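Local coordinates for protein putative metal-dependent isothiocyanate hydrolase SaxA (Pectobacterium carotovorum, PDB 6BRM) that probably hydrolyses isothiocyanates, using a pair of zinc ions held in a metallo-beta-lactamase-type fold, at residues 120-132 and 164-178. Residues are numbered along the deposited sequence; the frame is centred on the assembly and turned at random.
Sequences TIYKTDGQHGSNE and DTVWVKPYVKSLQRF. With ZN (zinc ion), chain L; ZN (zinc ion), chain M.
His128 and Asp164 meet at the zinc ion of chain L, bound by His128 NE2 and Asp164 OD2 at 2.2 Å each. The same OD2 also binds the second zinc ion, of chain M, making Asp164 the carboxylate bridge. Asn186 holds Asp164 OD1, and a hydrogen bond from His128 ND1 to Ile198 helps fix the ring's rotation. Asp164 CB lies over one face of the imidazole, a CH-pi contact 3.5 Å from the His128 ring centroid, with carboxylate and ring planes 80° apart. The remaining protein ligands are His67 and His69 at the first zinc, Asp71, His72 and His221 at the second; water 1 bridges the metals and water 2 binds the second. This is the two-zinc centre of the metallo-beta-lactamase fold, to which the loops after strands 120-124 and 159-163 contribute His128 and Asp164.

Two hydrogen bonds tie these loops together. Gln127 N donates to Thr165 OG1 (2.8 Å), a hydroxyl that in turn donates to Val166 O. Val166 N donates to Gln127 O, also at 2.8 Å.

Van der Waals packing carries the contact away from the metals. Val168 CG1 touches Gln127 CB and NE2; this amide donates in plane to Asn131 OD1 and is also held by Lys169 of the second subunit. Helix 169-178 then runs nearly antiparallel to strand 120-124 (156°). The methyl of Thr124 (CG2) meets Ser174 OG, whose hydroxyl donates to Pro170 O, and Phe178 CE1 sits over the centre of the Tyr122 ring, the two planes 43° apart. Arg177 NH2 approaches Tyr122 CE1 obliquely and is salt-bridged to Glu112.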
# COMPACT_ATOMS: atom_id res chain seq x y z
N THR B 120 -13.77 17.81 -5.38
CA THR B 120 -12.60 16.98 -5.66
C THR B 120 -12.87 15.59 -5.09
O THR B 120 -13.34 15.48 -3.96
CB THR B 120 -11.34 17.57 -4.99
OG1 THR B 120 -11.22 18.96 -5.32
CG2 THR B 120 -10.09 16.84 -5.45
N ILE B 121 -12.57 14.56 -5.88
CA ILE B 121 -12.71 13.16 -5.45
C ILE B 121 -11.36 12.47 -5.60
O ILE B 121 -10.87 12.31 -6.71
CB ILE B 121 -13.78 12.42 -6.28
CG1 ILE B 121 -15.18 12.98 -5.97
CG2 ILE B 121 -13.76 10.92 -5.99
CD1 ILE B 121 -16.26 12.52 -6.92
N TYR B 122 -10.77 12.06 -4.48
CA TYR B 122 -9.50 11.34 -4.48
C TYR B 122 -9.74 9.84 -4.32
O TYR B 122 -10.47 9.42 -3.42
CB TYR B 122 -8.60 11.82 -3.33
CG TYR B 122 -8.26 13.29 -3.34
CD1 TYR B 122 -7.15 13.77 -4.04
CD2 TYR B 122 -9.02 14.21 -2.61
CE1 TYR B 122 -6.82 15.12 -4.03
CE2 TYR B 122 -8.70 15.56 -2.59
CZ TYR B 122 -7.60 16.01 -3.30
OH TYR B 122 -7.28 17.35 -3.29
N LYS B 123 -9.10 9.05 -5.19
CA LYS B 123 -9.14 7.59 -5.12
C LYS B 123 -7.95 7.11 -4.28
O LYS B 123 -6.82 7.52 -4.52
CB LYS B 123 -9.06 6.99 -6.54
CG LYS B 123 -9.20 5.48 -6.61
CD LYS B 123 -9.24 4.95 -8.04
CE LYS B 123 -7.90 5.07 -8.77
NZ LYS B 123 -6.82 4.28 -8.11
N THR B 124 -8.23 6.22 -3.32
CA THR B 124 -7.25 5.73 -2.34
C THR B 124 -6.90 4.26 -2.57
O THR B 124 -7.74 3.49 -3.04
CB THR B 124 -7.83 5.84 -0.91
OG1 THR B 124 -8.50 7.09 -0.76
CG2 THR B 124 -6.73 5.72 0.14
N ASP B 125 -5.67 3.88 -2.23
CA ASP B 125 -5.24 2.48 -2.34
C ASP B 125 -5.38 1.80 -0.98
O ASP B 125 -4.85 2.29 0.01
CB ASP B 125 -3.79 2.38 -2.83
CG ASP B 125 -3.41 0.96 -3.26
OD1 ASP B 125 -4.09 0.39 -4.14
OD2 ASP B 125 -2.42 0.41 -2.74
N GLY B 126 -6.11 0.69 -0.95
CA GLY B 126 -6.27 -0.13 0.26
C GLY B 126 -5.64 -1.49 0.04
O GLY B 126 -5.01 -1.73 -0.99
N GLN B 127 -5.78 -2.37 1.03
CA GLN B 127 -5.40 -3.77 0.89
C GLN B 127 -6.53 -4.65 1.42
O GLN B 127 -6.80 -4.67 2.62
CB GLN B 127 -4.09 -4.05 1.62
CG GLN B 127 -3.40 -5.33 1.17
CD GLN B 127 -1.96 -5.41 1.61
OE1 GLN B 127 -1.05 -5.10 0.84
NE2 GLN B 127 -1.74 -5.80 2.86
N HIS B 128 -7.16 -5.40 0.51
CA HIS B 128 -8.33 -6.23 0.82
C HIS B 128 -7.87 -7.61 1.33
O HIS B 128 -8.18 -8.64 0.74
CB HIS B 128 -9.21 -6.36 -0.44
CG HIS B 128 -10.63 -6.73 -0.18
ND1 HIS B 128 -11.06 -7.32 1.00
CD2 HIS B 128 -11.73 -6.62 -0.96
CE1 HIS B 128 -12.36 -7.54 0.93
NE2 HIS B 128 -12.79 -7.13 -0.25
N GLY B 129 -7.16 -7.61 2.45
CA GLY B 129 -6.53 -8.83 2.97
C GLY B 129 -5.23 -8.54 3.71
O GLY B 129 -4.70 -7.44 3.65
N SER B 130 -4.74 -9.56 4.41
CA SER B 130 -3.45 -9.49 5.11
C SER B 130 -2.28 -9.55 4.14
O SER B 130 -2.45 -9.90 2.97
CB SER B 130 -3.33 -10.66 6.09
OG SER B 130 -3.36 -11.90 5.40
N ASN B 131 -1.09 -9.21 4.63
CA ASN B 131 0.15 -9.30 3.85
C ASN B 131 0.41 -10.71 3.31
O ASN B 131 0.88 -10.87 2.18
CB ASN B 131 1.36 -8.86 4.69
CG ASN B 131 1.40 -7.36 4.92
OD1 ASN B 131 0.49 -6.63 4.52
ND2 ASN B 131 2.46 -6.89 5.56
N GLU B 132 0.08 -11.72 4.11
CA GLU B 132 0.32 -13.13 3.75
C GLU B 132 -0.58 -13.53 2.59
O GLU B 132 -0.12 -14.13 1.62
CB GLU B 132 0.08 -14.07 4.95
CG GLU B 132 0.67 -13.67 6.30
CD GLU B 132 2.08 -13.11 6.22
OE1 GLU B 132 2.92 -13.68 5.47
OE2 GLU B 132 2.36 -12.11 6.91
N ASP B 164 -13.23 -1.57 1.30
CA ASP B 164 -12.76 -2.91 1.66
C ASP B 164 -11.24 -2.96 1.74
O ASP B 164 -10.56 -3.38 0.80
CB ASP B 164 -13.28 -3.96 0.67
CG ASP B 164 -14.73 -4.36 0.93
OD1 ASP B 164 -15.45 -3.61 1.62
OD2 ASP B 164 -15.14 -5.45 0.44
N THR B 165 -10.72 -2.53 2.89
CA THR B 165 -9.29 -2.61 3.20
C THR B 165 -9.11 -3.00 4.66
O THR B 165 -9.94 -2.64 5.49
CB THR B 165 -8.56 -1.26 2.92
OG1 THR B 165 -7.17 -1.38 3.26
CG2 THR B 165 -9.18 -0.10 3.71
N VAL B 166 -8.05 -3.75 4.97
CA VAL B 166 -7.58 -3.90 6.36
C VAL B 166 -6.58 -2.77 6.66
O VAL B 166 -6.29 -1.94 5.78
CB VAL B 166 -6.95 -5.29 6.65
CG1 VAL B 166 -7.89 -6.41 6.20
CG2 VAL B 166 -5.57 -5.45 6.03
N TRP B 167 -6.08 -2.73 7.89
CA TRP B 167 -5.10 -1.71 8.28
C TRP B 167 -3.76 -1.90 7.54
O TRP B 167 -3.01 -2.84 7.83
CB TRP B 167 -4.89 -1.71 9.79
CG TRP B 167 -4.11 -0.53 10.29
CD1 TRP B 167 -2.77 -0.32 10.18
CD2 TRP B 167 -4.63 0.61 10.99
NE1 TRP B 167 -2.42 0.88 10.75
CE2 TRP B 167 -3.55 1.47 11.26
CE3 TRP B 167 -5.92 0.99 11.41
CZ2 TRP B 167 -3.70 2.68 11.94
CZ3 TRP B 167 -6.07 2.19 12.08
CH2 TRP B 167 -4.96 3.03 12.34
N VAL B 168 -3.50 -1.01 6.59
CA VAL B 168 -2.17 -0.86 5.97
C VAL B 168 -1.78 0.62 6.02
O VAL B 168 -2.62 1.46 6.35
CB VAL B 168 -2.15 -1.40 4.53
CG1 VAL B 168 -2.18 -2.92 4.55
CG2 VAL B 168 -3.31 -0.87 3.69
N LYS B 169 -0.52 0.95 5.73
CA LYS B 169 -0.05 2.34 5.87
C LYS B 169 -0.63 3.32 4.83
O LYS B 169 -0.76 4.51 5.13
CB LYS B 169 1.49 2.44 5.96
CG LYS B 169 2.23 3.09 4.79
CD LYS B 169 3.72 3.10 5.05
CE LYS B 169 4.48 3.85 3.98
NZ LYS B 169 4.30 3.28 2.62
N PRO B 170 -0.99 2.84 3.62
CA PRO B 170 -1.74 3.72 2.71
C PRO B 170 -3.07 4.25 3.28
O PRO B 170 -3.53 5.33 2.87
CB PRO B 170 -1.99 2.83 1.49
CG PRO B 170 -0.81 1.93 1.47
CD PRO B 170 -0.56 1.61 2.92
N TYR B 171 -3.67 3.49 4.19
CA TYR B 171 -4.83 3.96 4.93
C TYR B 171 -4.44 5.03 5.96
O TYR B 171 -5.12 6.04 6.10
CB TYR B 171 -5.56 2.79 5.61
CG TYR B 171 -6.66 3.24 6.53
CD1 TYR B 171 -7.88 3.66 6.01
CD2 TYR B 171 -6.47 3.29 7.91
CE1 TYR B 171 -8.89 4.11 6.84
CE2 TYR B 171 -7.48 3.73 8.75
CZ TYR B 171 -8.69 4.14 8.20
OH TYR B 171 -9.71 4.58 9.00
N VAL B 172 -3.34 4.80 6.69
CA VAL B 172 -2.85 5.75 7.70
C VAL B 172 -2.42 7.08 7.06
O VAL B 172 -2.78 8.14 7.56
CB VAL B 172 -1.67 5.17 8.52
CG1 VAL B 172 -1.12 6.20 9.51
CG2 VAL B 172 -2.12 3.92 9.26
N LYS B 173 -1.67 7.00 5.96
CA LYS B 173 -1.25 8.21 5.22
C LYS B 173 -2.41 9.02 4.65
O LYS B 173 -2.29 10.24 4.49
CB LYS B 173 -0.28 7.84 4.09
CG LYS B 173 1.09 7.42 4.57
CD LYS B 173 1.97 6.94 3.42
CE LYS B 173 2.43 8.07 2.52
NZ LYS B 173 3.30 7.58 1.41
N SER B 174 -3.52 8.36 4.33
CA SER B 174 -4.74 9.04 3.86
C SER B 174 -5.42 9.83 4.98
O SER B 174 -5.92 10.92 4.73
CB SER B 174 -5.71 8.04 3.25
OG SER B 174 -5.11 7.37 2.16
N LEU B 175 -5.44 9.27 6.19
CA LEU B 175 -5.92 10.00 7.37
C LEU B 175 -5.01 11.18 7.70
O LEU B 175 -5.50 12.25 8.06
CB LEU B 175 -6.01 9.07 8.59
CG LEU B 175 -6.96 7.86 8.56
CD1 LEU B 175 -6.78 7.03 9.83
CD2 LEU B 175 -8.41 8.29 8.41
N GLN B 176 -3.70 10.98 7.57
CA GLN B 176 -2.72 12.05 7.83
C GLN B 176 -2.76 13.16 6.78
O GLN B 176 -2.67 14.33 7.12
CB GLN B 176 -1.30 11.48 7.94
CG GLN B 176 -1.07 10.63 9.18
CD GLN B 176 0.30 9.98 9.22
OE1 GLN B 176 1.14 10.21 8.35
NE2 GLN B 176 0.53 9.16 10.24
N ARG B 177 -2.91 12.78 5.51
CA ARG B 177 -2.98 13.76 4.42
C ARG B 177 -4.29 14.55 4.45
O ARG B 177 -4.28 15.75 4.74
CB ARG B 177 -2.78 13.08 3.06
CG ARG B 177 -2.84 14.02 1.86
CD ARG B 177 -2.71 13.27 0.55
NE ARG B 177 -2.97 14.12 -0.61
CZ ARG B 177 -2.94 13.71 -1.88
NH1 ARG B 177 -2.67 12.44 -2.18
NH2 ARG B 177 -3.20 14.58 -2.85
N PHE B 178 -5.40 13.88 4.15
CA PHE B 178 -6.69 14.56 3.93
C PHE B 178 -7.39 14.99 5.22
O PHE B 178 -8.24 15.89 5.17
CB PHE B 178 -7.62 13.69 3.08
CG PHE B 178 -7.05 13.29 1.75
CD1 PHE B 178 -6.98 14.21 0.71
CD2 PHE B 178 -6.56 12.00 1.54
CE1 PHE B 178 -6.44 13.85 -0.51
CE2 PHE B 178 -6.03 11.63 0.32
CZ PHE B 178 -5.96 12.56 -0.71
ZN ZN L . -14.70 -6.78 -1.28
ZN ZN M . -17.13 -6.33 0.80
O HOH W 1 -16.58 -7.77 -0.77
O HOH W 2 -16.31 -7.89 2.11